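Local coordinates for protein beta-glucosidase (PDB 5M6G) that probably hydrolyses terminal, non-reducing beta-D-glucosyl residues with release of beta-D-glucose, as a two-domain enzyme of glycosyl hydrolase family 3, at residues T248-E252 with Q253-E257; L301-T304 with G305-S309. All coordinates share one frame; numbering follows the deposited sequence.

Interaction 1. Residues T248-E252 with Q253-E257; sequences TEISE and QELRE
Ser251 O and Glu252 O open the hydrogen-bonding of helix 252-259, accepting from Leu255 N at 2.9 Å and from Arg256 N at 2.8 Å. Ser251 sits at the N-cap, its OG held between its backbone N and carbonyl carbon (chi1 69°), and from there it takes the amide of Glu254, N to OG 2.9 Å. Glu254 returns the favour: its OE1 receives Ser251 N at 3.0 Å on the anti side, a nearly straight bond (172°), and also the Ser251 hydroxyl, OG to OE1 3.2 Å. Two donors of one residue therefore hold this carboxylate oxygen. Ahead of the cap, Ile250 lays its CD1 against the first turn, 3.9 Å from Leu255 CB. On another side of the helix, the Glu252 and Arg256 chains extend alongside each other, carboxylate and guanidinium 25° from coplanar; Arg256 NE meets Glu252 OE2 at 2.9 Å in the guanidinium plane, a salt bridge, while NH2 adds only a weak bond. The stronger polar partner of each lies outside: Tyr291 OH for Glu252 OE2, Glu300 for Arg256 NH2, tying the pair to helix 290-300. The reciprocal Ser251-Glu254 bonds are a capping box, the classic N-terminal closure of an alpha-helix.

Interaction 2. Residues L301-T304 with G305-S309; sequences LGFT and GLVVS
Phe303 lays its ring against the backbone of Gly305, two residues further on, and the chain leading to it leaves helix 290-300 through Leu301 and Gly302. Leu301 turns its side chain to helix 261-268, against Arg264 and Ile267. Gly302 is the first residue to abandon helical angles, and its positive phi (61°) suits a glycine. Phe303 then carries the contact. With CG opposite the backbone N (chi1 179°), the ring is swung forward along the chain and lies flat there. Gly305 N stands over the ring centre, 3.4 Å above its plane, and Gly305 CA makes a CH-pi contact at 3.8 Å from the Phe303 centroid. The fit is close: with no side chain, Gly305 lets Phe303 CZ come within 3.4 Å of its CA. At the ring edge, near its plane, Val307 CG2 approaches Phe303 CE2 at 3.7 Å. Val274, Leu297 and Ile267 also touch the ring, making it part of the hydrophobic layer between strand and helices. An alanine in place of Phe303 is likely to strip the Gly305 backbone of its aromatic cover and leave Val307 CG2 without its aromatic neighbour. Thr304 directs its CB away from 305-309 as the chain turns into Gly305. Arg372 NH1 bonds both Phe303 O and Gly305 O, tying the two ends of this bend to one side chain. This is the helix-to-strand connection that closes a beta-alpha-beta crossover, from strand 273-276 through helix 290-300 to the parallel strand 306-308, as expected of a family 3 N-terminal domain of the TIM-barrel clan.

The two contacts come one after the other along the chain, 248-257 first and 301-309 second, and both belong to the N-terminal, TIM-barrel-clan domain of the family. Their centres lie about 20 Å apart and their nearest atoms about 6 Å, so they do not touch. Helix 290-300 joins them: residues 253-257 pack against it through Leu255 and Arg256, while residues 301-304 emerge from its end and Phe303 and Val307 pack back on it. Interaction 1 starts helix 252-259 at the surface; interaction 2 is buried and starts strand 306-308, which lies parallel to strand 273-276 and leads on to Asp310 of the sorbitol pocket.

Interaction 1. Residues T248-E252 with Q253-E257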
ATOM      1  N   THR A 248      16.918 -11.007  -4.072  1.00 12.47           N
ATOM      2  CA  THR A 248      16.305 -11.383  -5.341  1.00 13.17           C
ATOM      3  C   THR A 248      17.403 -11.890  -6.269  1.00 20.67           C
ATOM      4  O   THR A 248      18.219 -11.110  -6.772  1.00 17.02           O
ATOM      5  CB  THR A 248      15.556 -10.202  -5.941  1.00 17.33           C
ATOM      6  OG1 THR A 248      14.437  -9.900  -5.102  1.00 19.07           O
ATOM      7  CG2 THR A 248      15.061 -10.534  -7.333  1.00 15.00           C
ATOM      8  N   GLU A 249      17.438 -13.203  -6.475  1.00 15.19           N
ATOM      9  CA  GLU A 249      18.560 -13.857  -7.139  1.00 20.06           C
ATOM     10  C   GLU A 249      18.099 -14.287  -8.527  1.00 17.74           C
ATOM     11  O   GLU A 249      17.714 -15.430  -8.742  1.00 19.79           O
ATOM     12  CB  GLU A 249      19.038 -15.033  -6.310  1.00 23.02           C
ATOM     13  CG  GLU A 249      19.189 -14.705  -4.829  1.00 25.79           C
ATOM     14  CD  GLU A 249      19.592 -15.923  -4.013  1.00 35.48           C
ATOM     15  OE1 GLU A 249      20.707 -16.443  -4.241  1.00 37.64           O
ATOM     16  OE2 GLU A 249      18.788 -16.372  -3.163  1.00 24.02           O
ATOM     17  N   ILE A 250      18.122 -13.339  -9.469  1.00 16.30           N
ATOM     18  CA  ILE A 250      17.623 -13.538 -10.822  1.00 13.83           C
ATOM     19  C   ILE A 250      18.520 -12.776 -11.792  1.00 14.55           C
ATOM     20  O   ILE A 250      19.268 -11.874 -11.413  1.00 19.94           O
ATOM     21  CB  ILE A 250      16.152 -13.077 -10.986  1.00 14.11           C
ATOM     22  CG1 ILE A 250      16.045 -11.559 -10.823  1.00 16.26           C
ATOM     23  CG2 ILE A 250      15.222 -13.773  -9.977  1.00 15.38           C
ATOM     24  CD1 ILE A 250      14.603 -11.054 -10.963  1.00 13.35           C
ATOM     25  N   SER A 251      18.441 -13.152 -13.065  1.00 19.62           N
ATOM     26  CA  SER A 251      19.237 -12.478 -14.076  1.00 18.19           C
ATOM     27  C   SER A 251      18.764 -11.035 -14.249  1.00 22.27           C
ATOM     28  O   SER A 251      17.644 -10.668 -13.872  1.00 17.80           O
ATOM     29  CB  SER A 251      19.129 -13.205 -15.409  1.00 17.50           C
ATOM     30  OG  SER A 251      17.820 -13.054 -15.927  1.00 18.73           O
ATOM     31  N   GLU A 252      19.629 -10.207 -14.843  1.00 17.39           N
ATOM     32  CA  GLU A 252      19.189  -8.859 -15.186  1.00 18.31           C
ATOM     33  C   GLU A 252      18.030  -8.899 -16.172  1.00 15.56           C
ATOM     34  O   GLU A 252      17.107  -8.078 -16.093  1.00 18.40           O
ATOM     35  CB  GLU A 252      20.342  -8.033 -15.751  1.00 18.08           C
ATOM     36  CG  GLU A 252      19.902  -6.598 -16.020  1.00 19.11           C
ATOM     37  CD  GLU A 252      21.052  -5.668 -16.276  1.00 20.59           C
ATOM     38  OE1 GLU A 252      22.213  -6.103 -16.126  1.00 18.43           O
ATOM     39  OE2 GLU A 252      20.785  -4.498 -16.619  1.00 21.14           O
ATOM     40  N   GLN A 253      18.041  -9.866 -17.094  1.00 18.16           N
ATOM     41  CA  GLN A 253      16.907 -10.027 -18.000  1.00 20.03           C
ATOM     42  C   GLN A 253      15.614 -10.287 -17.230  1.00 15.80           C
ATOM     43  O   GLN A 253      14.580  -9.673 -17.514  1.00 18.98           O
ATOM     44  CB  GLN A 253      17.167 -11.164 -18.988  1.00 19.07           C
ATOM     45  CG  GLN A 253      16.051 -11.316 -20.006  1.00 24.18           C
ATOM     46  CD  GLN A 253      16.278 -12.463 -20.967  1.00 42.67           C
ATOM     47  OE1 GLN A 253      17.277 -13.186 -20.871  1.00 38.00           O
ATOM     48  NE2 GLN A 253      15.349 -12.641 -21.903  1.00 35.92           N
ATOM     49  N   GLU A 254      15.646 -11.204 -16.257  1.00 17.90           N
ATOM     50  CA  GLU A 254      14.431 -11.502 -15.496  1.00 15.02           C
ATOM     51  C   GLU A 254      13.992 -10.293 -14.680  1.00 15.01           C
ATOM     52  O   GLU A 254      12.789 -10.008 -14.568  1.00 15.97           O
ATOM     53  CB  GLU A 254      14.649 -12.711 -14.578  1.00 18.70           C
ATOM     54  CG  GLU A 254      14.849 -14.033 -15.316  1.00 33.23           C
ATOM     55  CD  GLU A 254      15.290 -15.180 -14.403  1.00 36.58           C
ATOM     56  OE1 GLU A 254      16.466 -15.210 -13.947  1.00 27.91           O
ATOM     57  OE2 GLU A 254      14.449 -16.063 -14.149  1.00 43.81           O
ATOM     58  N   LEU A 255      14.951  -9.581 -14.092  1.00 17.29           N
ATOM     59  CA  LEU A 255      14.615  -8.375 -13.342  1.00 16.89           C
ATOM     60  C   LEU A 255      13.961  -7.347 -14.252  1.00 15.15           C
ATOM     61  O   LEU A 255      12.941  -6.751 -13.896  1.00 15.83           O
ATOM     62  CB  LEU A 255      15.872  -7.801 -12.682  1.00 12.68           C
ATOM     63  CG  LEU A 255      15.693  -6.595 -11.747  1.00 15.18           C
ATOM     64  CD1 LEU A 255      15.046  -7.042 -10.448  1.00 15.88           C
ATOM     65  CD2 LEU A 255      17.033  -5.888 -11.472  1.00 13.93           C
ATOM     66  N   ARG A 256      14.515  -7.162 -15.451  1.00 15.70           N
ATOM     67  CA  ARG A 256      13.986  -6.180 -16.389  1.00 14.58           C
ATOM     68  C   ARG A 256      12.657  -6.611 -16.989  1.00 17.25           C
ATOM     69  O   ARG A 256      11.810  -5.757 -17.282  1.00 19.35           O
ATOM     70  CB  ARG A 256      14.997  -5.920 -17.507  1.00 17.95           C
ATOM     71  CG  ARG A 256      16.238  -5.191 -17.045  1.00 15.83           C
ATOM     72  CD  ARG A 256      17.251  -5.085 -18.157  1.00 15.60           C
ATOM     73  NE  ARG A 256      18.258  -4.067 -17.871  1.00 16.63           N
ATOM     74  CZ  ARG A 256      18.132  -2.781 -18.183  1.00 13.91           C
ATOM     75  NH1 ARG A 256      17.032  -2.342 -18.782  1.00 17.07           N
ATOM     76  NH2 ARG A 256      19.103  -1.923 -17.880  1.00 16.22           N
ATOM     77  N   GLU A 257      12.453  -7.916 -17.196  1.00 16.58           N
ATOM     78  CA  GLU A 257      11.227  -8.362 -17.849  1.00 13.85           C
ATOM     79  C   GLU A 257      10.056  -8.498 -16.882  1.00 14.67           C
ATOM     80  O   GLU A 257       8.908  -8.263 -17.280  1.00 17.01           O
ATOM     81  CB  GLU A 257      11.465  -9.690 -18.573  1.00 18.46           C
ATOM     82  CG  GLU A 257      12.421  -9.563 -19.747  1.00 22.85           C
ATOM     83  CD  GLU A 257      12.570 -10.860 -20.512  1.00 31.10           C
ATOM     84  OE1 GLU A 257      12.141 -11.901 -19.974  1.00 30.12           O
ATOM     85  OE2 GLU A 257      13.124 -10.835 -21.635  1.00 37.01           O
TER

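Interaction 2. Residues L301-T304 with G305-S309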
ATOM      1  N   LEU A 301      15.976   4.966 -17.559  1.00 15.16           N
ATOM      2  CA  LEU A 301      14.544   5.237 -17.514  1.00 17.52           C
ATOM      3  C   LEU A 301      14.234   6.724 -17.466  1.00 19.00           C
ATOM      4  O   LEU A 301      13.056   7.098 -17.548  1.00 21.65           O
ATOM      5  CB  LEU A 301      13.893   4.544 -16.305  1.00 14.39           C
ATOM      6  CG  LEU A 301      13.980   3.012 -16.279  1.00 23.50           C
ATOM      7  CD1 LEU A 301      13.069   2.386 -15.216  1.00 18.24           C
ATOM      8  CD2 LEU A 301      13.676   2.446 -17.646  1.00 24.99           C
ATOM      9  N   GLY A 302      15.252   7.571 -17.319  1.00 19.01           N
ATOM     10  CA  GLY A 302      15.048   9.013 -17.341  1.00 17.08           C
ATOM     11  C   GLY A 302      14.144   9.548 -16.252  1.00 21.86           C
ATOM     12  O   GLY A 302      13.437  10.537 -16.477  1.00 20.57           O
ATOM     13  N   PHE A 303      14.144   8.929 -15.073  1.00 16.36           N
ATOM     14  CA  PHE A 303      13.299   9.397 -13.977  1.00 16.58           C
ATOM     15  C   PHE A 303      13.830  10.716 -13.423  1.00 15.85           C
ATOM     16  O   PHE A 303      14.952  10.764 -12.908  1.00 15.43           O
ATOM     17  CB  PHE A 303      13.241   8.350 -12.873  1.00 17.55           C
ATOM     18  CG  PHE A 303      12.414   8.773 -11.693  1.00 14.48           C
ATOM     19  CD1 PHE A 303      11.077   9.085 -11.859  1.00 14.34           C
ATOM     20  CD2 PHE A 303      12.969   8.829 -10.420  1.00 13.15           C
ATOM     21  CE1 PHE A 303      10.293   9.484 -10.765  1.00 11.81           C
ATOM     22  CE2 PHE A 303      12.199   9.215  -9.324  1.00 12.63           C
ATOM     23  CZ  PHE A 303      10.855   9.541  -9.499  1.00 10.47           C
ATOM     24  N   THR A 304      13.018  11.772 -13.502  1.00 14.44           N
ATOM     25  CA  THR A 304      13.424  13.104 -13.057  1.00 19.25           C
ATOM     26  C   THR A 304      12.862  13.474 -11.690  1.00 17.04           C
ATOM     27  O   THR A 304      13.013  14.627 -11.257  1.00 15.53           O
ATOM     28  CB  THR A 304      12.990  14.170 -14.067  1.00 18.38           C
ATOM     29  OG1 THR A 304      11.556  14.226 -14.119  1.00 18.13           O
ATOM     30  CG2 THR A 304      13.534  13.876 -15.441  1.00 22.03           C
ATOM     31  N   GLY A 305      12.214  12.540 -11.006  1.00 15.31           N
ATOM     32  CA  GLY A 305      11.528  12.832  -9.768  1.00 14.10           C
ATOM     33  C   GLY A 305      12.386  12.582  -8.549  1.00 14.57           C
ATOM     34  O   GLY A 305      13.613  12.520  -8.615  1.00 12.25           O
ATOM     35  N   LEU A 306      11.713  12.403  -7.418  1.00 14.08           N
ATOM     36  CA  LEU A 306      12.359  12.326  -6.113  1.00 13.27           C
ATOM     37  C   LEU A 306      12.546  10.861  -5.735  1.00 12.15           C
ATOM     38  O   LEU A 306      11.559  10.143  -5.553  1.00 15.82           O
ATOM     39  CB  LEU A 306      11.490  13.048  -5.079  1.00 17.55           C
ATOM     40  CG  LEU A 306      11.972  13.436  -3.683  1.00 15.48           C
ATOM     41  CD1 LEU A 306      10.915  14.351  -3.059  1.00 10.98           C
ATOM     42  CD2 LEU A 306      12.218  12.220  -2.811  1.00 13.64           C
ATOM     43  N   VAL A 307      13.796  10.423  -5.585  1.00 14.63           N
ATOM     44  CA  VAL A 307      14.084   9.065  -5.127  1.00 10.98           C
ATOM     45  C   VAL A 307      14.236   9.085  -3.609  1.00 13.71           C
ATOM     46  O   VAL A 307      15.129   9.752  -3.070  1.00 13.28           O
ATOM     47  CB  VAL A 307      15.347   8.502  -5.797  1.00 11.98           C
ATOM     48  CG1 VAL A 307      15.622   7.093  -5.280  1.00 11.32           C
ATOM     49  CG2 VAL A 307      15.181   8.522  -7.298  1.00 11.31           C
ATOM     50  N   VAL A 308      13.373   8.347  -2.914  1.00 12.25           N
ATOM     51  CA  VAL A 308      13.378   8.322  -1.456  1.00 13.21           C
ATOM     52  C   VAL A 308      13.772   6.930  -0.978  1.00 13.19           C
ATOM     53  O   VAL A 308      13.426   5.922  -1.608  1.00  9.98           O
ATOM     54  CB  VAL A 308      12.008   8.761  -0.891  1.00 12.54           C
ATOM     55  CG1 VAL A 308      10.905   7.793  -1.308  1.00 10.01           C
ATOM     56  CG2 VAL A 308      12.065   8.925   0.630  1.00 11.44           C
ATOM     57  N   SER A 309      14.515   6.876   0.128  1.00 11.60           N
ATOM     58  CA  SER A 309      14.859   5.601   0.741  1.00 13.53           C
ATOM     59  C   SER A 309      13.654   5.006   1.472  1.00 14.17           C
ATOM     60  O   SER A 309      12.655   5.684   1.733  1.00 12.26           O
ATOM     61  CB  SER A 309      16.022   5.767   1.727  1.00 10.72           C
ATOM     62  OG  SER A 309      15.560   6.159   3.017  1.00 11.85           O
TER